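Long-range contacts in proteasome accessory factor B/C (PafBC) (Paenarthrobacter aurescens, PDB 6SJ9), which regulates transcription in the bacterial DNA damage response, probably by contacting DNA through its winged helix-turn-helix domains, next to its WYL domains: residues Glu6-Leu11 / Val51-Phe56; Glu59-Met64 / Arg78-Lys83; Asp322-Pro327 / Ser638-Glu643; Val586-Glu591 / Leu642-Leu647. All blocks are in the same frame, centred on the assembly; numbering follows the deposited sequence.

Contact 1. Residues Glu6-Leu11 / Val51-Phe56; sequences ERLLNL and VDLKQF
Leu8 and Leu11 meet Leu53 and Phe56 in the core of the N-terminal winged helix-turn-helix, where helix 2-17 crosses helix 39-55, the third helix of the domain. The segment axes cross at -79° with a closest approach of 10.9 Å, a spacing wide enough for leucines from both helices to fill the space between them. Leu8 and Leu53 form the centre: both point toward the opposing helix, and their side chains slide past each other in opposite directions, with Leu8 CD2 4.2 Å from Leu53 CG. The two methyls of Leu8 divide the work, for CD1 turns away from Leu53 and reaches Phe56 CE2 at 4.0 Å, the leucine lying roughly at right angles to the phenylalanine side chain and obliquely to its ring. Phe56, the first residue to leave helical geometry after helix 39-55, adds its ring to the cluster, and its side chain also touches Ser460 and Ile463 of helix 457-469. Charged groups flank this apolar centre: Asp52 bears a salt bridge to Arg4, and Arg7 one to Asp49, so both polar ends are matched between the same two helices. One turn after Leu8, Leu11 holds its CG anti to the backbone N (chi1 175°), which carries the branch across to Leu53; there Leu11 CD2 and Leu53 CD1 are 3.9 Å apart.

Contact 2. Residues Glu59-Met64 / Arg78-Lys83; sequences EIETLM and RYRIGK. With K (potassium ion), chain C.
Leu63 and Arg78 face each other as an antiparallel hydrogen-bonded pair: Leu63 N donates to Arg78 O at 2.7 Å and a practically straight 179°, and Arg78 N returns a bond to Leu63 O at 2.8 Å. Two residues along, Glu61 N reaches Arg80 O at 2.8 Å, while Arg80 N comes back to Glu61 O within the carbonyl plane. Beyond this pair the chain bends round a potassium ion, which Ile81 O binds at 2.7 Å and Lys83 O at 2.9 Å; Leu16, Thr18 and Ser85 complete the site. The side chains of Glu61 and Arg80 run side by side in the same direction, their carboxylate and guanidinium planes 47° apart, and form a salt bridge, although the modelled positions are too close for its detail to be trusted. Leu63 CD1 lies over one guanidinium face. On the other side of the hairpin Thr62 and Tyr79 lie alongside each other, with Thr62 OG1 3.2 Å from Tyr79 CE1. Ile60 splits its contacts, CG2 meeting Tyr79 CD1 and CG1 meeting Ile81 CG1, each at 3.9 Å. Replacing it with an alanine would probably leave a gap opposite Tyr79 and Ile81 and cost each of them part of its apolar cover. This is the wing of the winged helix-turn-helix: strand 78-80 lies between 61-63 and 22-23, and Ile60 and Ile81 pack against helix 2-17, Ile60 also against helix 39-55.

Contact 3. Residues Asp322-Pro327 / Ser638-Glu643; sequences DDAPLP and SVRILE
Arg640 pushes its guanidinium group against the carbonyls where helix 305-323 ends. NH1 donates to Pro325 O at 2.9 Å with an N-H...O angle of 147°; the oxygen lies only 9° out of the guanidinium plane, yet the donor stands well above the carbonyl plane of Pro325. NH2 adds a weak bond of 2.8 Å to Ala324 O. NE uses its hydrogen on a water at 2.7 Å, and that water donates to Asp322 OD2 and to Ile641 O, so it ties segment 322-327 to the strand backbone. A bend at chi3 of Arg640 (-58°) turns the group toward these oxygens, while Leu642 CD2 sits 3.8 Å above one of its faces. A leucine in place of Arg640 would probably leave Ala324 O and Pro325 O without these donors and the bridging water without its partner NE. Farther out, Leu326 CD2 touches Leu642 CD2 at 3.9 Å and Pro327 CG meets Leu642 CD1 at 4.0 Å. Asp322 is itself held by salt bridges to Arg652 and Arg648 of helix 645-659. The contact thus ties the chain leaving helix 305-323 to edge strand 639-643 of the second WCX domain, whose one neighbour in the sheet is strand 586-592.

Contact 4. Residues Val586-Glu591 / Leu642-Leu647; sequences VLVCLE and LEPESL
Leu642 lies across Cys589, and its side chain can be followed outward over strand 586-592. CB stands 3.5 Å from Cys589 O; CG, set beside its own backbone N (chi1 -56°), lies 3.9 Å from Glu591 N; and the CD1 methyl ends 4.0 Å from Glu591 CB, with the sulfur of Cys589 a little farther off. The backbone explains this course. Cys589 O accepts two amides, from Leu642 N at 2.9 Å and, weakly, from Glu643 N at 3.4 Å, whereas Cys589 N gives a nearly straight bond (173°) to Glu643 O at 2.8 Å. Two residues of one strand therefore face a single residue of the other. Past Glu643 the chain leaves the strand through a cis peptide bond, and Pro644 CD rests near Leu587 O. Pro644 takes the N-cap position of helix 645-659, which at once brings Leu647 back toward the sheet. Its CD1 methyl meets Val586 CG2 tip to tip at 3.6 Å and also lies 3.9 Å from Val588 CG2, so the first turn of the helix packs on strand 586-592, the partner of the strand it has just left. The doubled facing of Cys589 by Leu642 and Glu643 is a classic beta bulge, here in the antiparallel first and last strands of a sheet ordered 2-3-1-4, consistent with the ferredoxin-like fold of the WCX domain.

The four contacts form two pairs at opposite sides of the chain's centre. Contacts 1 and 2 come first in sequence and have centres 14 Å apart; helix 39-55 leads directly into strand 61-63, and Leu53 packs on Ile60 and Ile81, so helical core and wing are one unit. Contacts 3 and 4 lie 9 Å apart, share Leu642 and Glu643, and both use strand 639-643, one from the side of segment 322-327 and the other from strand 586-592. Centres of contacts 2 and 3 are about 63 Å apart without touching. An N-terminal winged helix-turn-helix is thus far from a WCX sheet to which an earlier part of the chain is joined.

Contact 1. Residues Glu6-Leu11 / Val51-Phe56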
loop_
_atom_site.group_PDB
_atom_site.type_symbol
_atom_site.label_atom_id
_atom_site.label_comp_id
_atom_site.label_asym_id
_atom_site.label_seq_id
_atom_site.Cartn_x
_atom_site.Cartn_y
_atom_site.Cartn_z
ATOM N N GLU A 6 1.880 12.315 22.650
ATOM C CA GLU A 6 1.193 13.502 22.172
ATOM C C GLU A 6 1.931 14.771 22.564
ATOM O O GLU A 6 1.981 15.729 21.781
ATOM C CB GLU A 6 -0.245 13.522 22.684
ATOM C CG GLU A 6 -1.227 12.754 21.792
ATOM C CD GLU A 6 -1.497 13.480 20.459
ATOM O OE1 GLU A 6 -0.835 13.149 19.445
ATOM O OE2 GLU A 6 -2.366 14.390 20.433
ATOM N N ARG A 7 2.523 14.797 23.760
ATOM C CA ARG A 7 3.240 15.987 24.203
ATOM C C ARG A 7 4.460 16.240 23.323
ATOM O O ARG A 7 4.742 17.385 22.953
ATOM C CB ARG A 7 3.627 15.850 25.682
ATOM C CG ARG A 7 4.285 17.075 26.299
ATOM C CD ARG A 7 4.617 16.865 27.788
ATOM N NE ARG A 7 5.714 15.925 27.953
ATOM C CZ ARG A 7 5.623 14.757 28.586
ATOM N NH1 ARG A 7 4.484 14.400 29.161
ATOM N NH2 ARG A 7 6.678 13.955 28.672
ATOM N N LEU A 8 5.193 15.180 22.976
ATOM C CA LEU A 8 6.310 15.323 22.050
ATOM C C LEU A 8 5.846 15.861 20.710
ATOM O O LEU A 8 6.476 16.765 20.156
ATOM C CB LEU A 8 7.031 13.991 21.859
ATOM C CG LEU A 8 7.882 13.579 23.056
ATOM C CD1 LEU A 8 8.670 12.323 22.752
ATOM C CD2 LEU A 8 8.805 14.688 23.531
ATOM N N LEU A 9 4.727 15.334 20.186
ATOM C CA LEU A 9 4.234 15.796 18.889
ATOM C C LEU A 9 3.880 17.275 18.929
ATOM O O LEU A 9 4.337 18.054 18.081
ATOM C CB LEU A 9 3.031 14.948 18.437
ATOM C CG LEU A 9 3.389 13.492 18.155
ATOM C CD1 LEU A 9 2.205 12.489 18.046
ATOM C CD2 LEU A 9 4.242 13.406 16.861
ATOM N N ASN A 10 3.142 17.691 19.965
ATOM C CA ASN A 10 2.761 19.097 20.131
ATOM C C ASN A 10 3.988 19.990 20.334
ATOM O O ASN A 10 4.049 21.106 19.798
ATOM C CB ASN A 10 1.809 19.226 21.339
ATOM C CG ASN A 10 0.427 18.585 21.094
ATOM O OD1 ASN A 10 -0.090 18.580 19.978
ATOM N ND2 ASN A 10 -0.136 17.992 22.140
ATOM N N LEU A 11 4.972 19.526 21.125
ATOM C CA LEU A 11 6.184 20.321 21.315
ATOM C C LEU A 11 6.884 20.507 19.980
ATOM O O LEU A 11 7.253 21.621 19.609
ATOM C CB LEU A 11 7.113 19.667 22.356
ATOM C CG LEU A 11 8.491 20.309 22.602
ATOM C CD1 LEU A 11 8.325 21.755 23.042
ATOM C CD2 LEU A 11 9.293 19.553 23.642
ATOM N N VAL A 51 15.705 16.441 25.312
ATOM C CA VAL A 51 16.615 15.324 25.091
ATOM C C VAL A 51 15.956 14.278 24.223
ATOM O O VAL A 51 16.573 13.744 23.285
ATOM C CB VAL A 51 17.052 14.736 26.442
ATOM C CG1 VAL A 51 17.678 13.361 26.245
ATOM C CG2 VAL A 51 18.024 15.709 27.144
ATOM N N ASP A 52 14.682 13.977 24.497
ATOM C CA ASP A 52 14.014 12.911 23.740
ATOM C C ASP A 52 13.832 13.306 22.269
ATOM O O ASP A 52 14.080 12.494 21.373
ATOM C CB ASP A 52 12.678 12.561 24.405
ATOM C CG ASP A 52 12.852 11.834 25.775
ATOM O OD1 ASP A 52 13.971 11.427 26.131
ATOM O OD2 ASP A 52 11.851 11.722 26.526
ATOM N N LEU A 53 13.414 14.558 21.990
ATOM C CA LEU A 53 13.282 14.988 20.597
ATOM C C LEU A 53 14.609 14.890 19.839
ATOM O O LEU A 53 14.629 14.501 18.667
ATOM C CB LEU A 53 12.749 16.425 20.537
ATOM C CG LEU A 53 11.243 16.542 20.694
ATOM C CD1 LEU A 53 10.795 17.957 20.454
ATOM C CD2 LEU A 53 10.565 15.573 19.715
ATOM N N LYS A 54 15.732 15.225 20.491
ATOM C CA LYS A 54 17.027 15.131 19.811
ATOM C C LYS A 54 17.309 13.706 19.346
ATOM O O LYS A 54 17.824 13.497 18.237
ATOM C CB LYS A 54 18.138 15.683 20.711
ATOM C CG LYS A 54 19.489 15.810 19.990
ATOM C CD LYS A 54 20.612 16.365 20.875
ATOM C CE LYS A 54 20.545 17.895 20.874
ATOM N NZ LYS A 54 21.908 18.522 20.877
ATOM N N GLN A 55 16.912 12.706 20.146
ATOM C CA GLN A 55 17.112 11.306 19.771
ATOM C C GLN A 55 16.224 10.894 18.597
ATOM O O GLN A 55 16.553 9.935 17.879
ATOM C CB GLN A 55 16.826 10.394 20.971
ATOM C CG GLN A 55 18.002 10.108 21.901
ATOM C CD GLN A 55 18.862 8.923 21.436
ATOM O OE1 GLN A 55 18.434 8.092 20.620
ATOM N NE2 GLN A 55 20.082 8.845 21.960
ATOM N N PHE A 56 15.122 11.599 18.356
ATOM C CA PHE A 56 14.391 11.345 17.127
ATOM C C PHE A 56 14.920 12.142 15.957
ATOM O O PHE A 56 14.278 12.135 14.901
ATOM C CB PHE A 56 12.889 11.616 17.301
ATOM C CG PHE A 56 12.246 10.717 18.286
ATOM C CD1 PHE A 56 12.099 9.360 17.994
ATOM C CD2 PHE A 56 11.793 11.198 19.492
ATOM C CE1 PHE A 56 11.510 8.490 18.928
ATOM C CE2 PHE A 56 11.194 10.356 20.416
ATOM C CZ PHE A 56 11.044 8.995 20.142
#

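Contact 2. Residues Glu59-Met64 / Arg78-Lys83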
loop_
_atom_site.group_PDB
_atom_site.type_symbol
_atom_site.label_atom_id
_atom_site.label_comp_id
_atom_site.label_asym_id
_atom_site.label_seq_id
_atom_site.Cartn_x
_atom_site.Cartn_y
_atom_site.Cartn_z
ATOM N N GLU A 59 16.957 18.813 16.374
ATOM C CA GLU A 59 17.809 19.633 17.228
ATOM C C GLU A 59 17.100 20.949 17.544
ATOM O O GLU A 59 16.800 21.750 16.648
ATOM C CB GLU A 59 19.188 19.886 16.619
ATOM C CG GLU A 59 19.256 20.243 15.121
ATOM C CD GLU A 59 20.717 20.471 14.629
ATOM O OE1 GLU A 59 21.559 20.926 15.452
ATOM O OE2 GLU A 59 21.024 20.195 13.437
ATOM N N ILE A 60 16.774 21.116 18.818
ATOM C CA ILE A 60 16.152 22.325 19.325
ATOM C C ILE A 60 17.218 23.402 19.477
ATOM O O ILE A 60 18.152 23.254 20.267
ATOM C CB ILE A 60 15.458 22.045 20.660
ATOM C CG1 ILE A 60 14.408 20.948 20.456
ATOM C CG2 ILE A 60 14.905 23.362 21.263
ATOM C CD1 ILE A 60 13.770 20.514 21.715
ATOM N N GLU A 61 17.083 24.489 18.735
ATOM C CA GLU A 61 18.015 25.590 18.888
ATOM C C GLU A 61 17.508 26.530 19.971
ATOM O O GLU A 61 16.303 26.783 20.112
ATOM C CB GLU A 61 18.297 26.333 17.581
ATOM C CG GLU A 61 17.245 27.218 17.014
ATOM C CD GLU A 61 17.809 28.134 15.909
ATOM O OE1 GLU A 61 18.905 28.715 16.081
ATOM O OE2 GLU A 61 17.149 28.278 14.864
ATOM N N THR A 62 18.447 27.006 20.766
ATOM C CA THR A 62 18.205 27.971 21.821
ATOM C C THR A 62 18.769 29.304 21.363
ATOM O O THR A 62 19.923 29.376 20.934
ATOM C CB THR A 62 18.849 27.540 23.133
ATOM O OG1 THR A 62 18.309 26.278 23.525
ATOM C CG2 THR A 62 18.578 28.587 24.216
ATOM N N LEU A 63 17.933 30.335 21.406
ATOM C CA LEU A 63 18.329 31.699 21.079
ATOM C C LEU A 63 18.132 32.496 22.354
ATOM O O LEU A 63 17.033 32.488 22.920
ATOM C CB LEU A 63 17.416 32.277 19.992
ATOM C CG LEU A 63 17.105 31.482 18.716
ATOM C CD1 LEU A 63 16.095 32.235 17.860
ATOM C CD2 LEU A 63 18.339 31.109 17.909
HETATM N N MSE A 64 19.191 33.151 22.829
HETATM C CA MSE A 64 19.061 33.926 24.066
HETATM C C MSE A 64 20.010 35.117 24.171
HETATM O O MSE A 64 21.030 35.167 23.482
HETATM C CB MSE A 64 19.262 33.014 25.284
HETATM C CG MSE A 64 20.715 32.708 25.619
HETATM SE SE MSE A 64 20.919 31.650 27.258
HETATM C CE MSE A 64 22.776 32.087 27.698
ATOM N N ARG A 78 14.712 31.619 24.123
ATOM C CA ARG A 78 13.695 31.279 23.135
ATOM C C ARG A 78 14.159 30.045 22.350
ATOM O O ARG A 78 15.361 29.863 22.118
ATOM C CB ARG A 78 13.395 32.481 22.242
ATOM C CG ARG A 78 13.141 33.736 23.088
ATOM C CD ARG A 78 13.285 35.025 22.313
ATOM N NE ARG A 78 12.228 35.146 21.308
ATOM C CZ ARG A 78 11.065 35.770 21.505
ATOM N NH1 ARG A 78 10.791 36.344 22.675
ATOM N NH2 ARG A 78 10.170 35.814 20.522
ATOM N N TYR A 79 13.220 29.168 21.992
ATOM C CA TYR A 79 13.534 27.882 21.370
ATOM C C TYR A 79 12.823 27.706 20.034
ATOM O O TYR A 79 11.702 28.185 19.855
ATOM C CB TYR A 79 13.137 26.713 22.267
ATOM C CG TYR A 79 13.721 26.738 23.649
ATOM C CD1 TYR A 79 14.988 26.218 23.901
ATOM C CD2 TYR A 79 13.009 27.281 24.715
ATOM C CE1 TYR A 79 15.517 26.220 25.174
ATOM C CE2 TYR A 79 13.554 27.303 26.009
ATOM C CZ TYR A 79 14.803 26.763 26.226
ATOM O OH TYR A 79 15.357 26.778 27.503
ATOM N N ARG A 80 13.479 27.022 19.097
ATOM C CA ARG A 80 12.835 26.736 17.818
ATOM C C ARG A 80 13.516 25.558 17.143
ATOM O O ARG A 80 14.645 25.184 17.472
ATOM C CB ARG A 80 12.839 27.936 16.875
ATOM C CG ARG A 80 14.103 28.139 16.141
ATOM C CD ARG A 80 14.025 29.387 15.265
ATOM N NE ARG A 80 15.335 29.673 14.673
ATOM C CZ ARG A 80 15.589 30.664 13.822
ATOM N NH1 ARG A 80 14.615 31.492 13.445
ATOM N NH2 ARG A 80 16.826 30.827 13.356
ATOM N N ILE A 81 12.791 24.965 16.219
ATOM C CA ILE A 81 13.269 23.876 15.392
ATOM C C ILE A 81 13.079 24.264 13.928
ATOM O O ILE A 81 12.065 24.872 13.565
ATOM C CB ILE A 81 12.491 22.565 15.691
ATOM C CG1 ILE A 81 12.707 22.078 17.120
ATOM C CG2 ILE A 81 12.920 21.473 14.726
ATOM C CD1 ILE A 81 11.884 20.829 17.459
ATOM N N GLY A 82 14.040 23.888 13.088
ATOM C CA GLY A 82 13.953 24.152 11.675
ATOM C C GLY A 82 14.332 25.550 11.269
ATOM O O GLY A 82 14.132 25.909 10.107
ATOM N N LYS A 83 14.812 26.366 12.203
ATOM C CA LYS A 83 15.292 27.715 11.919
ATOM C C LYS A 83 14.140 28.506 11.310
ATOM O O LYS A 83 13.089 28.603 11.964
ATOM C CB LYS A 83 16.582 27.638 11.100
ATOM C CG LYS A 83 17.733 26.910 11.842
ATOM C CD LYS A 83 19.002 26.782 11.000
ATOM C CE LYS A 83 19.700 28.143 10.914
ATOM N NZ LYS A 83 20.715 28.230 9.824
HETATM K K K C . 10.782 27.081 12.701
#

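Contact 3. Residues Asp322-Pro327 / Ser638-Glu643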
loop_
_atom_site.group_PDB
_atom_site.type_symbol
_atom_site.label_atom_id
_atom_site.label_comp_id
_atom_site.label_asym_id
_atom_site.label_seq_id
_atom_site.Cartn_x
_atom_site.Cartn_y
_atom_site.Cartn_z
ATOM N N ASP A 322 -9.228 -11.072 -24.348
ATOM C CA ASP A 322 -10.641 -10.769 -24.512
ATOM C C ASP A 322 -11.211 -11.424 -25.779
ATOM O O ASP A 322 -12.427 -11.659 -25.872
ATOM C CB ASP A 322 -10.767 -9.246 -24.549
ATOM C CG ASP A 322 -12.154 -8.762 -24.731
ATOM O OD1 ASP A 322 -12.401 -8.092 -25.752
ATOM O OD2 ASP A 322 -12.981 -8.997 -23.837
ATOM N N ASP A 323 -10.357 -11.690 -26.778
ATOM C CA ASP A 323 -10.792 -12.395 -27.979
ATOM C C ASP A 323 -10.981 -13.886 -27.764
ATOM O O ASP A 323 -11.719 -14.519 -28.533
ATOM C CB ASP A 323 -9.830 -12.147 -29.135
ATOM C CG ASP A 323 -10.135 -10.859 -29.831
ATOM O OD1 ASP A 323 -11.291 -10.399 -29.664
ATOM O OD2 ASP A 323 -9.247 -10.314 -30.529
ATOM N N ALA A 324 -10.321 -14.456 -26.760
ATOM C CA ALA A 324 -10.399 -15.886 -26.530
ATOM C C ALA A 324 -11.839 -16.226 -26.163
ATOM O O ALA A 324 -12.592 -15.363 -25.709
ATOM C CB ALA A 324 -9.436 -16.309 -25.423
ATOM N N PRO A 325 -12.281 -17.446 -26.398
ATOM C CA PRO A 325 -13.670 -17.764 -26.058
ATOM C C PRO A 325 -13.871 -17.803 -24.546
ATOM O O PRO A 325 -12.944 -18.032 -23.767
ATOM C CB PRO A 325 -13.885 -19.136 -26.703
ATOM C CG PRO A 325 -12.481 -19.749 -26.740
ATOM C CD PRO A 325 -11.536 -18.601 -26.932
ATOM N N LEU A 326 -15.140 -17.663 -24.153
ATOM C CA LEU A 326 -15.514 -17.515 -22.753
ATOM C C LEU A 326 -15.537 -18.889 -22.102
ATOM O O LEU A 326 -16.176 -19.803 -22.633
ATOM C CB LEU A 326 -16.897 -16.872 -22.619
ATOM C CG LEU A 326 -17.153 -15.477 -23.193
ATOM C CD1 LEU A 326 -18.631 -15.124 -23.111
ATOM C CD2 LEU A 326 -16.316 -14.424 -22.519
ATOM N N PRO A 327 -14.879 -19.071 -20.961
ATOM C CA PRO A 327 -15.033 -20.311 -20.206
ATOM C C PRO A 327 -16.415 -20.362 -19.581
ATOM O O PRO A 327 -17.121 -19.337 -19.534
ATOM C CB PRO A 327 -13.929 -20.202 -19.139
ATOM C CG PRO A 327 -13.894 -18.769 -18.853
ATOM C CD PRO A 327 -14.096 -18.084 -20.198
ATOM N N SER A 638 -3.084 -10.994 -18.443
ATOM C CA SER A 638 -3.328 -11.973 -17.394
ATOM C C SER A 638 -4.739 -11.864 -16.827
ATOM O O SER A 638 -5.164 -12.738 -16.054
ATOM C CB SER A 638 -2.292 -11.812 -16.292
ATOM O OG SER A 638 -2.585 -10.623 -15.621
ATOM N N VAL A 639 -5.503 -10.866 -17.267
ATOM C CA VAL A 639 -6.853 -10.613 -16.790
ATOM C C VAL A 639 -7.777 -10.341 -17.959
ATOM O O VAL A 639 -7.392 -9.681 -18.927
ATOM C CB VAL A 639 -6.918 -9.399 -15.850
ATOM C CG1 VAL A 639 -8.268 -9.361 -15.206
ATOM C CG2 VAL A 639 -5.846 -9.488 -14.802
ATOM N N ARG A 640 -9.012 -10.811 -17.842
ATOM C CA ARG A 640 -10.087 -10.391 -18.719
ATOM C C ARG A 640 -11.360 -10.288 -17.896
ATOM O O ARG A 640 -11.494 -10.931 -16.844
ATOM C CB ARG A 640 -10.237 -11.379 -19.898
ATOM C CG ARG A 640 -10.609 -12.812 -19.461
ATOM C CD ARG A 640 -10.777 -13.826 -20.680
ATOM N NE ARG A 640 -11.770 -13.433 -21.670
ATOM C CZ ARG A 640 -12.319 -14.268 -22.567
ATOM N NH1 ARG A 640 -11.995 -15.562 -22.596
ATOM N NH2 ARG A 640 -13.184 -13.798 -23.454
ATOM N N ILE A 641 -12.281 -9.456 -18.363
ATOM C CA ILE A 641 -13.586 -9.300 -17.731
ATOM C C ILE A 641 -14.587 -10.200 -18.462
ATOM O O ILE A 641 -14.714 -10.123 -19.688
ATOM C CB ILE A 641 -14.048 -7.835 -17.733
ATOM C CG1 ILE A 641 -13.062 -6.965 -16.972
ATOM C CG2 ILE A 641 -15.384 -7.715 -17.045
ATOM C CD1 ILE A 641 -13.252 -5.534 -17.230
ATOM N N LEU A 642 -15.237 -11.105 -17.720
ATOM C CA LEU A 642 -16.294 -11.960 -18.267
ATOM C C LEU A 642 -17.687 -11.347 -18.110
ATOM O O LEU A 642 -18.459 -11.309 -19.065
ATOM C CB LEU A 642 -16.255 -13.326 -17.561
ATOM C CG LEU A 642 -14.890 -14.018 -17.645
ATOM C CD1 LEU A 642 -14.904 -15.359 -16.992
ATOM C CD2 LEU A 642 -14.498 -14.175 -19.092
ATOM N N GLU A 643 -17.992 -10.807 -16.932
ATOM C CA GLU A 643 -19.284 -10.227 -16.583
ATOM C C GLU A 643 -19.065 -9.105 -15.594
ATOM O O GLU A 643 -18.203 -9.216 -14.715
ATOM C CB GLU A 643 -20.228 -11.257 -15.948
ATOM C CG GLU A 643 -20.742 -12.309 -16.873
ATOM C CD GLU A 643 -21.773 -13.196 -16.193
ATOM O OE1 GLU A 643 -22.017 -12.995 -14.974
ATOM O OE2 GLU A 643 -22.383 -14.038 -16.899
HETATM O O HOH W 1 -13.065 -11.066 -21.933
#

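Contact 4. Residues Val586-Glu591 / Leu642-Leu647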
loop_
_atom_site.group_PDB
_atom_site.type_symbol
_atom_site.label_atom_id
_atom_site.label_comp_id
_atom_site.label_asym_id
_atom_site.label_seq_id
_atom_site.Cartn_x
_atom_site.Cartn_y
_atom_site.Cartn_z
ATOM N N VAL A 586 -18.839 -2.620 -7.184
ATOM C CA VAL A 586 -19.422 -3.259 -8.351
ATOM C C VAL A 586 -18.844 -4.670 -8.434
ATOM O O VAL A 586 -17.634 -4.869 -8.299
ATOM C CB VAL A 586 -19.194 -2.431 -9.628
ATOM C CG1 VAL A 586 -18.310 -1.287 -9.340
ATOM C CG2 VAL A 586 -18.643 -3.258 -10.735
ATOM N N LEU A 587 -19.705 -5.649 -8.617
ATOM C CA LEU A 587 -19.305 -7.051 -8.665
ATOM C C LEU A 587 -18.903 -7.461 -10.082
ATOM O O LEU A 587 -19.608 -7.159 -11.048
ATOM C CB LEU A 587 -20.457 -7.902 -8.132
ATOM C CG LEU A 587 -20.212 -9.382 -7.850
ATOM C CD1 LEU A 587 -20.356 -10.232 -9.105
ATOM C CD2 LEU A 587 -18.836 -9.577 -7.168
ATOM N N VAL A 588 -17.720 -8.049 -10.226
ATOM C CA VAL A 588 -17.143 -8.343 -11.533
ATOM C C VAL A 588 -16.645 -9.779 -11.511
ATOM O O VAL A 588 -16.155 -10.254 -10.486
ATOM C CB VAL A 588 -15.996 -7.378 -11.890
ATOM C CG1 VAL A 588 -15.381 -7.754 -13.201
ATOM C CG2 VAL A 588 -16.486 -5.935 -11.908
ATOM N N CYS A 589 -16.845 -10.496 -12.603
ATOM C CA CYS A 589 -16.320 -11.842 -12.772
ATOM C C CYS A 589 -15.159 -11.772 -13.755
ATOM O O CYS A 589 -15.322 -11.245 -14.857
ATOM C CB CYS A 589 -17.415 -12.784 -13.271
ATOM S SG CYS A 589 -16.843 -14.453 -13.406
ATOM N N LEU A 590 -13.981 -12.240 -13.328
ATOM C CA LEU A 590 -12.729 -12.175 -14.076
ATOM C C LEU A 590 -12.308 -13.573 -14.474
ATOM O O LEU A 590 -12.608 -14.534 -13.765
ATOM C CB LEU A 590 -11.572 -11.577 -13.226
ATOM C CG LEU A 590 -11.717 -10.202 -12.618
ATOM C CD1 LEU A 590 -10.507 -9.834 -11.729
ATOM C CD2 LEU A 590 -11.967 -9.160 -13.676
ATOM N N GLU A 591 -11.571 -13.682 -15.580
ATOM C CA GLU A 591 -10.709 -14.831 -15.822
ATOM C C GLU A 591 -9.255 -14.385 -15.664
ATOM O O GLU A 591 -8.855 -13.351 -16.199
ATOM C CB GLU A 591 -10.900 -15.447 -17.201
ATOM C CG GLU A 591 -9.956 -16.637 -17.424
ATOM C CD GLU A 591 -10.172 -17.341 -18.752
ATOM O OE1 GLU A 591 -11.077 -16.928 -19.503
ATOM O OE2 GLU A 591 -9.425 -18.289 -19.058
ATOM N N LEU A 642 -15.237 -11.105 -17.720
ATOM C CA LEU A 642 -16.294 -11.960 -18.267
ATOM C C LEU A 642 -17.687 -11.347 -18.110
ATOM O O LEU A 642 -18.459 -11.309 -19.065
ATOM C CB LEU A 642 -16.255 -13.326 -17.561
ATOM C CG LEU A 642 -14.890 -14.018 -17.645
ATOM C CD1 LEU A 642 -14.904 -15.359 -16.992
ATOM C CD2 LEU A 642 -14.498 -14.175 -19.092
ATOM N N GLU A 643 -17.992 -10.807 -16.932
ATOM C CA GLU A 643 -19.284 -10.227 -16.583
ATOM C C GLU A 643 -19.065 -9.105 -15.594
ATOM O O GLU A 643 -18.203 -9.216 -14.715
ATOM C CB GLU A 643 -20.228 -11.257 -15.948
ATOM C CG GLU A 643 -20.742 -12.309 -16.873
ATOM C CD GLU A 643 -21.773 -13.196 -16.193
ATOM O OE1 GLU A 643 -22.017 -12.995 -14.974
ATOM O OE2 GLU A 643 -22.383 -14.038 -16.899
ATOM N N PRO A 644 -19.883 -8.063 -15.642
ATOM C CA PRO A 644 -20.999 -7.924 -16.573
ATOM C C PRO A 644 -20.550 -7.437 -17.946
ATOM O O PRO A 644 -19.470 -6.865 -18.078
ATOM C CB PRO A 644 -21.893 -6.909 -15.875
ATOM C CG PRO A 644 -20.934 -6.076 -15.062
ATOM C CD PRO A 644 -19.931 -7.060 -14.567
ATOM N N GLU A 645 -21.371 -7.734 -18.962
ATOM C CA GLU A 645 -21.006 -7.483 -20.353
ATOM C C GLU A 645 -20.722 -6.004 -20.612
ATOM O O GLU A 645 -19.837 -5.658 -21.408
ATOM C CB GLU A 645 -22.127 -7.980 -21.282
ATOM C CG GLU A 645 -21.844 -7.752 -22.751
ATOM C CD GLU A 645 -20.642 -8.540 -23.282
ATOM O OE1 GLU A 645 -20.196 -9.513 -22.630
ATOM O OE2 GLU A 645 -20.110 -8.158 -24.351
ATOM N N SER A 646 -21.499 -5.118 -19.995
ATOM C CA SER A 646 -21.279 -3.696 -20.206
ATOM C C SER A 646 -19.838 -3.324 -19.856
ATOM O O SER A 646 -19.106 -2.770 -20.692
ATOM C CB SER A 646 -22.292 -2.902 -19.377
ATOM O OG SER A 646 -22.273 -3.349 -18.030
ATOM N N LEU A 647 -19.380 -3.732 -18.663
ATOM C CA LEU A 647 -18.022 -3.409 -18.230
ATOM C C LEU A 647 -16.980 -4.062 -19.118
ATOM O O LEU A 647 -15.962 -3.438 -19.435
ATOM C CB LEU A 647 -17.818 -3.841 -16.774
ATOM C CG LEU A 647 -18.615 -3.087 -15.713
ATOM C CD1 LEU A 647 -18.135 -3.424 -14.332
ATOM C CD2 LEU A 647 -18.443 -1.604 -15.951
#